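Local coordinates for DUF72 domain-containing protein (Thermotoga maritima, PDB 1VPQ) that is of unknown function but belongs to the DUF72 family, whose fold is a TIM barrel of parallel strands ringed by helices, at residues F156-Y167 and G187-T196. Residues are numbered along the deposited sequence; the frame is centred on the assembly and turned at random.
Sequences FRHYSWDREETY and GLFPYRPITT. With SO4 (sulfate ion), chain D; SO4 (sulfate ion), chain C; SO4 (sulfate ion), chain B.
Two loops that follow neighbouring barrel strands, 152-155 and 176-181, meet through a single beta bridge between H158 and L188. Y159 N donates to G187 O at 2.8 Å, rising out of the carbonyl plane, and a weak bond runs from F189 N to R157 O. Just past the bridge, the F189 ring packs against 156-167. F189 CG stands anti to the backbone N (chi1 -166°), which sets the ring against the 3-10 turn 159-161: H158 O lies at its edge, F189 CE2 meets W161 CB at 3.7 Å, and the F156 ring sits obliquely beside it. In this TIM-barrel protein the turn leads into helix 164-173, whose Y167 comes from the opposite direction and brings OH to 3.4 Å from F189 CZ. The same hydroxyl donates to D162 OD1 on its anti side, leaving D162 OD2 for a salt bridge with R192 NE (3.3 Å), whose hydrogen bond is weak and bent, the carboxylate and guanidinium planes being steeply inclined. I194 CD1 lies over one face of the Y167 ring in a CH-pi contact, 4.3 Å from the centroid. At the other end of the contact, R157 CG lies alongside L188 CD2 (3.9 Å), and the chain, bent at chi2 and chi3, brings the edge of the guanidinium to two sulfates, probably from the crystallisation liquor. R157 NE reaches O4 of the chain C ion at 2.9 Å and R157 NH1 reaches O1 of the chain B ion at 3.1 Å. A leucine in place of R157 would probably leave both anions without this shared positive partner.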
loop_
_atom_site.group_PDB
_atom_site.type_symbol
_atom_site.label_atom_id
_atom_site.label_comp_id
_atom_site.label_asym_id
_atom_site.label_seq_id
_atom_site.Cartn_x
_atom_site.Cartn_y
_atom_site.Cartn_z
ATOM N N PHE A 156 1.353 3.710 10.018
ATOM C CA PHE A 156 2.352 4.446 10.801
ATOM C C PHE A 156 3.723 3.786 10.719
ATOM O O PHE A 156 3.830 2.564 10.593
ATOM C CB PHE A 156 1.949 4.514 12.268
ATOM C CG PHE A 156 0.511 4.841 12.489
ATOM C CD1 PHE A 156 0.067 6.154 12.417
ATOM C CD2 PHE A 156 -0.402 3.837 12.786
ATOM C CE1 PHE A 156 -1.286 6.464 12.631
ATOM C CE2 PHE A 156 -1.751 4.133 13.006
ATOM C CZ PHE A 156 -2.191 5.449 12.931
ATOM N N ARG A 157 4.764 4.612 10.800
ATOM C CA ARG A 157 6.148 4.151 10.816
ATOM C C ARG A 157 6.758 4.210 12.219
ATOM O O ARG A 157 7.655 3.434 12.535
ATOM C CB ARG A 157 6.993 5.008 9.876
ATOM C CG ARG A 157 8.410 4.477 9.652
ATOM C CD ARG A 157 8.426 3.536 8.486
ATOM N NE ARG A 157 8.553 4.277 7.232
ATOM C CZ ARG A 157 8.011 3.925 6.070
ATOM N NH1 ARG A 157 7.250 2.842 5.965
ATOM N NH2 ARG A 157 8.222 4.679 5.002
ATOM N N HIS A 158 6.270 5.117 13.062
ATOM C CA HIS A 158 6.884 5.355 14.369
ATOM C C HIS A 158 6.238 4.476 15.458
ATOM O O HIS A 158 5.012 4.328 15.494
ATOM C CB HIS A 158 6.774 6.849 14.722
ATOM C CG HIS A 158 7.705 7.288 15.812
ATOM N ND1 HIS A 158 7.278 7.541 17.099
ATOM C CD2 HIS A 158 9.041 7.519 15.807
ATOM C CE1 HIS A 158 8.310 7.908 17.837
ATOM N NE2 HIS A 158 9.392 7.903 17.077
ATOM N N TYR A 159 7.082 3.913 16.327
ATOM C CA TYR A 159 6.671 3.015 17.412
ATOM C C TYR A 159 5.601 3.599 18.364
ATOM O O TYR A 159 4.711 2.877 18.823
ATOM C CB TYR A 159 7.905 2.566 18.223
ATOM C CG TYR A 159 8.455 3.626 19.161
ATOM C CD1 TYR A 159 9.269 4.660 18.686
ATOM C CD2 TYR A 159 8.154 3.600 20.520
ATOM C CE1 TYR A 159 9.764 5.633 19.539
ATOM C CE2 TYR A 159 8.642 4.573 21.378
ATOM C CZ TYR A 159 9.445 5.592 20.885
ATOM O OH TYR A 159 9.930 6.565 21.740
ATOM N N SER A 160 5.702 4.900 18.648
ATOM C CA SER A 160 4.801 5.612 19.564
ATOM C C SER A 160 3.307 5.382 19.302
ATOM O O SER A 160 2.478 5.592 20.192
ATOM C CB SER A 160 5.090 7.115 19.501
ATOM O OG SER A 160 4.937 7.617 18.184
ATOM N N TRP A 161 2.979 4.967 18.079
ATOM C CA TRP A 161 1.598 4.769 17.658
ATOM C C TRP A 161 0.977 3.426 18.068
ATOM O O TRP A 161 -0.243 3.278 18.009
ATOM C CB TRP A 161 1.494 4.923 16.134
ATOM C CG TRP A 161 1.611 6.339 15.645
ATOM C CD1 TRP A 161 2.698 6.917 15.056
ATOM C CD2 TRP A 161 0.593 7.349 15.680
ATOM N NE1 TRP A 161 2.425 8.217 14.738
ATOM C CE2 TRP A 161 1.142 8.512 15.114
ATOM C CE3 TRP A 161 -0.729 7.384 16.152
ATOM C CZ2 TRP A 161 0.422 9.699 14.997
ATOM C CZ3 TRP A 161 -1.447 8.564 16.033
ATOM C CH2 TRP A 161 -0.868 9.706 15.458
ATOM N N ASP A 162 1.791 2.444 18.459
ATOM C CA ASP A 162 1.257 1.105 18.788
ATOM C C ASP A 162 0.688 1.047 20.206
ATOM O O ASP A 162 1.247 0.385 21.086
ATOM C CB ASP A 162 2.303 -0.006 18.587
ATOM C CG ASP A 162 1.761 -1.391 18.964
ATOM O OD1 ASP A 162 0.623 -1.701 18.577
ATOM O OD2 ASP A 162 2.459 -2.161 19.661
ATOM N N ARG A 163 -0.436 1.730 20.401
ATOM C CA ARG A 163 -1.081 1.830 21.706
ATOM C C ARG A 163 -2.596 1.798 21.512
ATOM O O ARG A 163 -3.087 2.063 20.423
ATOM C CB ARG A 163 -0.638 3.111 22.433
ATOM C CG ARG A 163 -0.802 4.390 21.622
ATOM C CD ARG A 163 -0.215 5.600 22.331
ATOM N NE ARG A 163 -0.872 5.880 23.605
ATOM C CZ ARG A 163 -0.443 6.754 24.518
ATOM N NH1 ARG A 163 0.658 7.467 24.321
ATOM N NH2 ARG A 163 -1.128 6.915 25.643
ATOM N N GLU A 164 -3.332 1.472 22.564
ATOM C CA GLU A 164 -4.759 1.189 22.417
ATOM C C GLU A 164 -5.543 2.368 21.858
ATOM O O GLU A 164 -6.412 2.197 21.014
ATOM C CB GLU A 164 -5.372 0.738 23.748
ATOM C CG GLU A 164 -6.788 0.160 23.615
ATOM C CD GLU A 164 -6.918 -0.897 22.502
ATOM O OE1 GLU A 164 -6.007 -1.750 22.349
ATOM O OE2 GLU A 164 -7.937 -0.866 21.776
ATOM N N GLU A 165 -5.220 3.563 22.333
ATOM C CA GLU A 165 -5.887 4.789 21.899
ATOM C C GLU A 165 -5.909 4.926 20.375
ATOM O O GLU A 165 -6.878 5.435 19.806
ATOM C CB GLU A 165 -5.191 6.011 22.522
ATOM C CG GLU A 165 -5.492 6.228 24.018
ATOM C CD GLU A 165 -4.406 5.708 24.963
ATOM O OE1 GLU A 165 -3.786 4.645 24.705
ATOM O OE2 GLU A 165 -4.189 6.381 25.994
ATOM N N THR A 166 -4.834 4.473 19.721
ATOM C CA THR A 166 -4.712 4.573 18.266
ATOM C C THR A 166 -5.733 3.703 17.534
ATOM O O THR A 166 -6.327 4.144 16.561
ATOM C CB THR A 166 -3.300 4.212 17.788
ATOM O OG1 THR A 166 -2.358 5.143 18.342
ATOM C CG2 THR A 166 -3.213 4.258 16.282
ATOM N N TYR A 167 -5.938 2.483 18.017
ATOM C CA TYR A 167 -6.892 1.556 17.409
ATOM C C TYR A 167 -8.334 1.960 17.701
ATOM O O TYR A 167 -9.202 1.800 16.855
ATOM C CB TYR A 167 -6.623 0.125 17.886
ATOM C CG TYR A 167 -5.264 -0.329 17.477
ATOM C CD1 TYR A 167 -5.047 -0.867 16.213
ATOM C CD2 TYR A 167 -4.174 -0.150 18.316
ATOM C CE1 TYR A 167 -3.783 -1.245 15.802
ATOM C CE2 TYR A 167 -2.900 -0.524 17.917
ATOM C CZ TYR A 167 -2.710 -1.077 16.661
ATOM O OH TYR A 167 -1.452 -1.462 16.262
ATOM N N GLY A 187 12.509 1.714 17.061
ATOM C CA GLY A 187 11.720 2.871 16.638
ATOM C C GLY A 187 10.611 2.623 15.638
ATOM O O GLY A 187 9.698 3.441 15.516
ATOM N N LEU A 188 10.692 1.508 14.919
ATOM C CA LEU A 188 9.751 1.213 13.836
ATOM C C LEU A 188 8.477 0.550 14.339
ATOM O O LEU A 188 8.470 -0.094 15.388
ATOM C CB LEU A 188 10.406 0.313 12.792
ATOM C CG LEU A 188 11.575 0.927 12.023
ATOM C CD1 LEU A 188 12.104 -0.061 11.004
ATOM C CD2 LEU A 188 11.154 2.222 11.351
ATOM N N PHE A 189 7.402 0.705 13.573
ATOM C CA PHE A 189 6.102 0.202 13.986
ATOM C C PHE A 189 6.084 -1.320 13.827
ATOM O O PHE A 189 6.518 -1.842 12.795
ATOM C CB PHE A 189 4.986 0.865 13.169
ATOM C CG PHE A 189 3.611 0.661 13.742
ATOM C CD1 PHE A 189 2.865 -0.449 13.399
ATOM C CD2 PHE A 189 3.065 1.578 14.623
ATOM C CE1 PHE A 189 1.593 -0.651 13.933
ATOM C CE2 PHE A 189 1.795 1.385 15.150
ATOM C CZ PHE A 189 1.059 0.272 14.804
ATOM N N PRO A 190 5.599 -2.043 14.857
ATOM C CA PRO A 190 5.610 -3.509 14.809
ATOM C C PRO A 190 4.521 -4.121 13.935
ATOM O O PRO A 190 3.668 -3.417 13.398
ATOM C CB PRO A 190 5.379 -3.899 16.269
ATOM C CG PRO A 190 4.549 -2.801 16.812
ATOM C CD PRO A 190 5.032 -1.548 16.125
ATOM N N TYR A 191 4.572 -5.440 13.806
ATOM C CA TYR A 191 3.585 -6.192 13.038
ATOM C C TYR A 191 2.417 -6.468 13.947
ATOM O O TYR A 191 2.545 -7.238 14.882
ATOM C CB TYR A 191 4.197 -7.503 12.543
ATOM C CG TYR A 191 3.246 -8.463 11.888
ATOM C CD1 TYR A 191 2.924 -8.340 10.544
ATOM C CD2 TYR A 191 2.693 -9.524 12.605
ATOM C CE1 TYR A 191 2.052 -9.234 9.933
ATOM C CE2 TYR A 191 1.829 -10.420 12.009
ATOM C CZ TYR A 191 1.513 -10.275 10.672
ATOM O OH TYR A 191 0.654 -11.162 10.067
ATOM N N ARG A 192 1.301 -5.798 13.687
ATOM C CA ARG A 192 0.065 -5.982 14.466
ATOM C C ARG A 192 -1.071 -6.473 13.566
ATOM O O ARG A 192 -1.674 -5.679 12.849
ATOM C CB ARG A 192 -0.363 -4.669 15.159
ATOM C CG ARG A 192 0.491 -4.179 16.334
ATOM C CD ARG A 192 1.315 -5.288 16.940
ATOM N NE ARG A 192 1.787 -5.058 18.295
ATOM C CZ ARG A 192 2.815 -5.699 18.841
ATOM N NH1 ARG A 192 3.520 -6.579 18.138
ATOM N NH2 ARG A 192 3.159 -5.438 20.091
ATOM N N PRO A 193 -1.374 -7.785 13.599
ATOM C CA PRO A 193 -2.412 -8.289 12.715
ATOM C C PRO A 193 -3.787 -8.039 13.337
ATOM O O PRO A 193 -4.342 -8.896 14.027
ATOM C CB PRO A 193 -2.057 -9.766 12.567
ATOM C CG PRO A 193 -1.315 -10.121 13.810
ATOM C CD PRO A 193 -0.795 -8.852 14.432
ATOM N N ILE A 194 -4.293 -6.829 13.087
ATOM C CA ILE A 194 -5.492 -6.287 13.734
ATOM C C ILE A 194 -6.385 -5.623 12.695
ATOM O O ILE A 194 -5.892 -5.038 11.717
ATOM C CB ILE A 194 -5.109 -5.232 14.815
ATOM C CG1 ILE A 194 -4.535 -5.918 16.053
ATOM C CG2 ILE A 194 -6.318 -4.375 15.240
ATOM C CD1 ILE A 194 -3.777 -4.974 16.929
ATOM N N THR A 195 -7.697 -5.714 12.915
ATOM C CA THR A 195 -8.664 -5.017 12.062
ATOM C C THR A 195 -9.422 -3.939 12.843
ATOM O O THR A 195 -9.862 -4.162 13.967
ATOM C CB THR A 195 -9.697 -5.982 11.427
ATOM O OG1 THR A 195 -10.355 -6.735 12.452
ATOM C CG2 THR A 195 -9.017 -6.928 10.461
ATOM N N THR A 196 -9.558 -2.771 12.224
ATOM C CA THR A 196 -10.312 -1.653 12.785
ATOM C C THR A 196 -11.614 -1.383 12.015
ATOM O O THR A 196 -12.414 -0.544 12.428
ATOM C CB THR A 196 -9.480 -0.382 12.729
ATOM O OG1 THR A 196 -9.089 -0.145 11.374
ATOM C CG2 THR A 196 -8.243 -0.512 13.597
HETATM S S SO4 D . 6.976 -7.906 15.612
HETATM O O1 SO4 D . 7.565 -6.639 15.166
HETATM O O2 SO4 D . 6.264 -7.744 16.885
HETATM O O3 SO4 D . 6.048 -8.403 14.614
HETATM O O4 SO4 D . 8.027 -8.897 15.748
HETATM S S SO4 C . 10.578 7.160 6.412
HETATM O O1 SO4 C . 9.870 7.388 5.155
HETATM O O2 SO4 C . 11.779 7.974 6.470
HETATM O O3 SO4 C . 9.728 7.541 7.531
HETATM O O4 SO4 C . 10.942 5.755 6.541
HETATM S S SO4 B . 6.668 3.110 1.845
HETATM O O1 SO4 B . 5.947 2.996 3.108
HETATM O O2 SO4 B . 7.386 4.377 1.782
HETATM O O3 SO4 B . 7.618 2.010 1.765
HETATM O O4 SO4 B . 5.715 3.071 0.740
#